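Local coordinates for protein leucine aminopeptidase A1, chloroplastic (Solanum lycopersicum, PDB 5D8N) that removes N-terminal amino acids, leucine among the preferred ones, from peptides as a magnesium-dependent homohexameric aminopeptidase that also acts in wound signalling and insect defence, at residues K377-N382 against A468-T473; T412-I417 against H499-G504. The protein carries 1 engineered substitution. One frame throughout, in Å; residues are numbered along the deposited sequence.

Contact 1 of 2, residues K377-N382 against A468-T473; sequences KTIEVN and ADMINT
Thr378 OG1 is gripped from two chains: it accepts the backbone N-H of Asp469 at 2.9 Å from N, and it is hydrogen-bonded to Phe176 O of a second subunit. Asp469 returns the interaction through its side chain, since the N of Thr378 gives its hydrogen to OD2 at 3.0 Å. That donor sits well above the carboxylate plane, 52° out of it, although the N-H points almost straight at the oxygen. OD2 has another partner in Ser178 OG of the second subunit, so this reciprocal pair also borders a subunit interface. Further along, Glu380 N donates to Met470 O at 2.8 Å, nearly along the C=O axis, and marks the parallel pairing that brings Glu380 beside Ile471.

On the face carrying Ile379 and Met470, the two side chains run side by side, CG1 of the former 4.1 Å from CG of the latter, with Phe486 of helix 479-488 packed on both. On the face with Glu380 and Ile471, Ile471 CG2 lies 3.6 Å from Glu380 OE1. That oxygen is hydrogen-bonded to Ser465 OG of the same chain, and OE2 forms a salt bridge with Lys323 of the second subunit. Ala468 CB packs 3.9 Å from Glu380 CB.

Asn382 closes the far end: with CG between its backbone N and carbonyl carbon (chi1 63°), ND2 donates to Thr473 O at 2.9 Å, on a lone pair and close to its own amide plane. Its OD1 takes weak bonds from the N atoms of Asn472 and Thr473. An alanine in its place is likely to leave Thr473 O without this donor and both N atoms without the OD1 acceptor. The evidence fits a short parallel pairing at the edge of the three-stranded mixed sheet 370-372, 378-380 and 470-471, whose exit at Asn472 lies beside the predicted active-site Arg389.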
loop_
_atom_site.group_PDB
_atom_site.type_symbol
_atom_site.label_atom_id
_atom_site.label_comp_id
_atom_site.label_asym_id
_atom_site.label_seq_id
_atom_site.Cartn_x
_atom_site.Cartn_y
_atom_site.Cartn_z
ATOM N N LYS A 377 -19.082 -1.308 31.865
ATOM C CA LYS A 377 -19.041 -1.992 30.571
ATOM C C LYS A 377 -17.607 -2.183 30.135
ATOM O O LYS A 377 -16.769 -1.308 30.364
ATOM C CB LYS A 377 -19.825 -1.244 29.485
ATOM C CG LYS A 377 -21.301 -1.159 29.811
ATOM C CD LYS A 377 -22.105 -0.528 28.691
ATOM C CE LYS A 377 -23.554 -0.402 29.116
ATOM N NZ LYS A 377 -24.360 0.239 28.060
ATOM N N THR A 378 -17.331 -3.323 29.498
ATOM C CA THR A 378 -15.976 -3.644 29.066
ATOM C C THR A 378 -15.798 -3.439 27.576
ATOM O O THR A 378 -16.732 -3.688 26.787
ATOM C CB THR A 378 -15.623 -5.104 29.383
ATOM O OG1 THR A 378 -16.628 -5.978 28.850
ATOM C CG2 THR A 378 -15.564 -5.308 30.862
ATOM N N ILE A 379 -14.623 -2.938 27.205
ATOM C CA ILE A 379 -14.321 -2.586 25.817
ATOM C C ILE A 379 -13.039 -3.225 25.377
ATOM O O ILE A 379 -12.002 -3.064 26.018
ATOM C CB ILE A 379 -14.152 -1.058 25.661
ATOM C CG1 ILE A 379 -15.401 -0.344 26.170
ATOM C CG2 ILE A 379 -13.883 -0.672 24.216
ATOM C CD1 ILE A 379 -15.074 1.021 26.739
ATOM N N GLU A 380 -13.142 -4.050 24.347
ATOM C CA GLU A 380 -11.960 -4.615 23.720
ATOM C C GLU A 380 -11.388 -3.637 22.708
ATOM O O GLU A 380 -12.064 -3.211 21.774
ATOM C CB GLU A 380 -12.265 -5.934 23.015
ATOM C CG GLU A 380 -11.057 -6.513 22.285
ATOM C CD GLU A 380 -11.364 -7.813 21.559
ATOM O OE1 GLU A 380 -12.549 -8.085 21.201
ATOM O OE2 GLU A 380 -10.381 -8.581 21.454
ATOM N N VAL A 381 -10.154 -3.225 22.934
ATOM C CA VAL A 381 -9.605 -2.138 22.141
ATOM C C VAL A 381 -8.959 -2.755 20.914
ATOM O O VAL A 381 -7.778 -3.044 20.916
ATOM C CB VAL A 381 -8.635 -1.274 22.972
ATOM C CG1 VAL A 381 -8.047 -0.169 22.112
ATOM C CG2 VAL A 381 -9.358 -0.670 24.158
ATOM N N ASN A 382 -9.729 -2.953 19.856
ATOM C CA ASN A 382 -9.191 -3.573 18.653
ATOM C C ASN A 382 -8.407 -2.584 17.792
ATOM O O ASN A 382 -7.677 -3.011 16.893
ATOM C CB ASN A 382 -10.286 -4.229 17.809
ATOM C CG ASN A 382 -11.295 -3.218 17.293
ATOM O OD1 ASN A 382 -11.806 -2.404 18.053
ATOM N ND2 ASN A 382 -11.718 -3.378 16.052
ATOM N N ALA A 468 -15.277 -9.273 25.182
ATOM C CA ALA A 468 -15.754 -8.143 25.991
ATOM C C ALA A 468 -17.186 -7.780 25.626
ATOM O O ALA A 468 -17.776 -8.424 24.777
ATOM C CB ALA A 468 -14.832 -6.923 25.826
ATOM N N ASP A 469 -17.745 -6.742 26.245
ATOM C CA ASP A 469 -19.085 -6.267 25.868
ATOM C C ASP A 469 -19.089 -5.717 24.443
ATOM O O ASP A 469 -20.112 -5.711 23.807
ATOM C CB ASP A 469 -19.637 -5.202 26.844
ATOM C CG ASP A 469 -19.919 -5.750 28.244
ATOM O OD1 ASP A 469 -19.987 -6.984 28.437
ATOM O OD2 ASP A 469 -19.827 -4.955 29.202
ATOM N N MET A 470 -18.004 -5.096 24.007
ATOM C CA MET A 470 -17.984 -4.447 22.708
ATOM C C MET A 470 -16.547 -4.245 22.310
ATOM O O MET A 470 -15.653 -4.301 23.158
ATOM C CB MET A 470 -18.704 -3.107 22.732
ATOM C CG MET A 470 -17.960 -2.010 23.502
ATOM S SD MET A 470 -19.022 -0.623 24.037
ATOM C CE MET A 470 -19.895 -1.330 25.416
ATOM N N ILE A 471 -16.343 -3.992 21.018
ATOM C CA ILE A 471 -15.067 -3.501 20.537
ATOM C C ILE A 471 -15.176 -1.982 20.396
ATOM O O ILE A 471 -16.277 -1.455 20.404
ATOM C CB ILE A 471 -14.663 -4.125 19.183
ATOM C CG1 ILE A 471 -15.687 -3.800 18.093
ATOM C CG2 ILE A 471 -14.454 -5.631 19.321
ATOM C CD1 ILE A 471 -15.427 -4.482 16.760
ATOM N N ASN A 472 -14.053 -1.298 20.178
ATOM C CA ASN A 472 -14.060 0.147 20.062
ATOM C C ASN A 472 -14.162 0.678 18.630
ATOM O O ASN A 472 -14.675 1.776 18.423
ATOM C CB ASN A 472 -12.888 0.781 20.818
ATOM C CG ASN A 472 -11.579 0.694 20.057
ATOM O OD1 ASN A 472 -11.132 -0.392 19.687
ATOM N ND2 ASN A 472 -10.885 1.817 19.964
ATOM N N THR A 473 -13.905 -0.162 17.639
ATOM C CA THR A 473 -13.879 0.287 16.255
ATOM C C THR A 473 -14.519 -0.711 15.304
ATOM O O THR A 473 -14.102 -1.862 15.224
ATOM C CB THR A 473 -12.418 0.466 15.810
ATOM O OG1 THR A 473 -11.806 1.446 16.651
ATOM C CG2 THR A 473 -12.350 0.947 14.392
#

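Contact 2 of 2, residues T412-I417 against H499-G504; sequences TLTGAI and HLDVAG
The chi1 of -163° at Asp501 swings its carboxylate away from its own N and out toward Thr414, whose chi1 of 65° turns OG1 to meet it at 2.7 Å from OD2. The hydroxyl is the donor and comes in on the syn side. OG1 also accepts from Ile417 N at 3.1 Å, a capping bond on the turn leading into helix 416-421. The other oxygen, OD1, takes the N-H of Leu413 at 2.9 Å from above the carboxylate plane and a weak one from Thr414 N. Two backbone hydrogens and a hydroxyl thus hold this buried carboxylate, and the nearby helix start is likely to ease its negative charge.

Topologically, Asp501 ends strand 496-501, and the loop it binds leaves strand 406-411, its parallel neighbour in the eight-stranded sheet of the M17 catalytic domain; the loop connects this sheet to the helix.

Apolar groups fill in around the polar core. Ile417 CG2 lies 3.5 Å from Asp501 CG; the isoleucine and aspartate side chains run alongside one another but head opposite ways, and the same methyl is 4.0 Å from Ala503 CB. Leu413 CD2 approaches the His499 ring obliquely, 3.8 Å from NE2, while ND1 is hydrogen-bonded to Asp409 OD1. Thr412 lays CG2 3.8 Å from Ala503 CA, and its carbonyl oxygen accepts from the magnesium ligand Lys300.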
loop_
_atom_site.group_PDB
_atom_site.type_symbol
_atom_site.label_atom_id
_atom_site.label_comp_id
_atom_site.label_asym_id
_atom_site.label_seq_id
_atom_site.Cartn_x
_atom_site.Cartn_y
_atom_site.Cartn_z
ATOM N N THR A 412 -13.629 15.312 17.425
ATOM C CA THR A 412 -13.026 14.924 16.162
ATOM C C THR A 412 -12.889 13.420 16.173
ATOM O O THR A 412 -11.854 12.877 16.567
ATOM C CB THR A 412 -11.654 15.592 16.001
ATOM O OG1 THR A 412 -10.851 15.377 17.176
ATOM C CG2 THR A 412 -11.809 17.062 15.864
ATOM N N LEU A 413 -13.983 12.728 15.889
ATOM C CA LEU A 413 -14.042 11.301 16.146
ATOM C C LEU A 413 -13.575 10.408 15.003
ATOM O O LEU A 413 -12.897 9.433 15.250
ATOM C CB LEU A 413 -15.437 10.875 16.570
ATOM C CG LEU A 413 -15.388 9.695 17.534
ATOM C CD1 LEU A 413 -14.984 10.178 18.922
ATOM C CD2 LEU A 413 -16.731 8.990 17.590
ATOM N N THR A 414 -13.963 10.692 13.766
ATOM C CA THR A 414 -13.687 9.779 12.658
ATOM C C THR A 414 -13.211 10.521 11.409
ATOM O O THR A 414 -13.628 11.661 11.153
ATOM C CB THR A 414 -14.957 8.964 12.296
ATOM O OG1 THR A 414 -15.986 9.838 11.798
ATOM C CG2 THR A 414 -15.479 8.219 13.509
ATOM N N GLY A 415 -12.411 9.859 10.576
ATOM C CA GLY A 415 -12.189 10.301 9.191
ATOM C C GLY A 415 -13.448 10.054 8.365
ATOM O O GLY A 415 -13.692 10.686 7.338
ATOM N N ALA A 416 -14.240 9.068 8.772
ATOM C CA ALA A 416 -15.377 8.653 7.971
ATOM C C ALA A 416 -16.349 9.821 7.783
ATOM O O ALA A 416 -16.991 9.954 6.732
ATOM C CB ALA A 416 -16.090 7.506 8.642
ATOM N N ILE A 417 -16.525 10.631 8.824
ATOM C CA ILE A 417 -17.483 11.748 8.701
ATOM C C ILE A 417 -17.034 12.781 7.670
ATOM O O ILE A 417 -17.858 13.364 7.002
ATOM C CB ILE A 417 -17.775 12.443 10.050
ATOM C CG1 ILE A 417 -19.040 13.268 9.946
ATOM C CG2 ILE A 417 -16.610 13.332 10.458
ATOM C CD1 ILE A 417 -20.283 12.428 9.723
ATOM N N HIS A 499 -24.362 13.898 19.702
ATOM C CA HIS A 499 -22.929 13.781 19.433
ATOM C C HIS A 499 -22.635 14.516 18.126
ATOM O O HIS A 499 -23.270 14.252 17.099
ATOM C CB HIS A 499 -22.547 12.302 19.299
ATOM C CG HIS A 499 -21.279 12.064 18.550
ATOM N ND1 HIS A 499 -20.060 12.497 19.006
ATOM C CD2 HIS A 499 -21.020 11.319 17.449
ATOM C CE1 HIS A 499 -19.107 12.088 18.189
ATOM N NE2 HIS A 499 -19.665 11.365 17.238
ATOM N N LEU A 500 -21.655 15.407 18.181
ATOM C CA LEU A 500 -21.265 16.167 17.010
ATOM C C LEU A 500 -19.837 15.816 16.600
ATOM O O LEU A 500 -18.877 16.072 17.342
ATOM C CB LEU A 500 -21.425 17.652 17.309
ATOM C CG LEU A 500 -21.564 18.581 16.104
ATOM C CD1 LEU A 500 -22.824 18.293 15.302
ATOM C CD2 LEU A 500 -21.532 20.045 16.531
ATOM N N ASP A 501 -19.721 15.132 15.462
ATOM C CA ASP A 501 -18.423 14.721 14.908
ATOM C C ASP A 501 -17.897 15.870 14.043
ATOM O O ASP A 501 -18.318 16.078 12.891
ATOM C CB ASP A 501 -18.575 13.418 14.105
ATOM C CG ASP A 501 -17.239 12.701 13.830
ATOM O OD1 ASP A 501 -16.166 13.316 13.999
ATOM O OD2 ASP A 501 -17.263 11.492 13.456
ATOM N N VAL A 502 -16.923 16.580 14.591
ATOM C CA VAL A 502 -16.420 17.838 14.037
ATOM C C VAL A 502 -15.002 17.700 13.466
ATOM O O VAL A 502 -14.291 18.681 13.314
ATOM C CB VAL A 502 -16.388 18.947 15.111
ATOM C CG1 VAL A 502 -17.788 19.234 15.631
ATOM C CG2 VAL A 502 -15.493 18.598 16.287
ATOM N N ALA A 503 -14.607 16.489 13.105
ATOM C CA ALA A 503 -13.310 16.259 12.493
ATOM C C ALA A 503 -12.962 17.232 11.379
ATOM O O ALA A 503 -11.803 17.635 11.272
ATOM C CB ALA A 503 -13.193 14.831 11.982
ATOM N N GLY A 504 -13.920 17.568 10.521
ATOM C CA GLY A 504 -13.630 18.485 9.414
ATOM C C GLY A 504 -13.532 19.924 9.862
ATOM O O GLY A 504 -12.509 20.566 9.649
#

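How the contacts relate
The contacts interleave along the chain, in the order 377-382, 412-417, 468-473 and 499-504, all within the catalytic domain. Their centres are 20 Å apart, and the nearest atoms, about 8 Å apart, do not touch. Contact 1 belongs to the small three-stranded sheet and contact 2 to the end of strand 496-501 and the loop that follows its parallel neighbour 406-411. Two helices, 388-401 and 479-488, pack on both contacts and so bridge the two sheets. Val381 lies near the magnesium ligand Glu387 and Thr412 near Lys300, another such ligand, consistent with both contacts bordering the catalytic region.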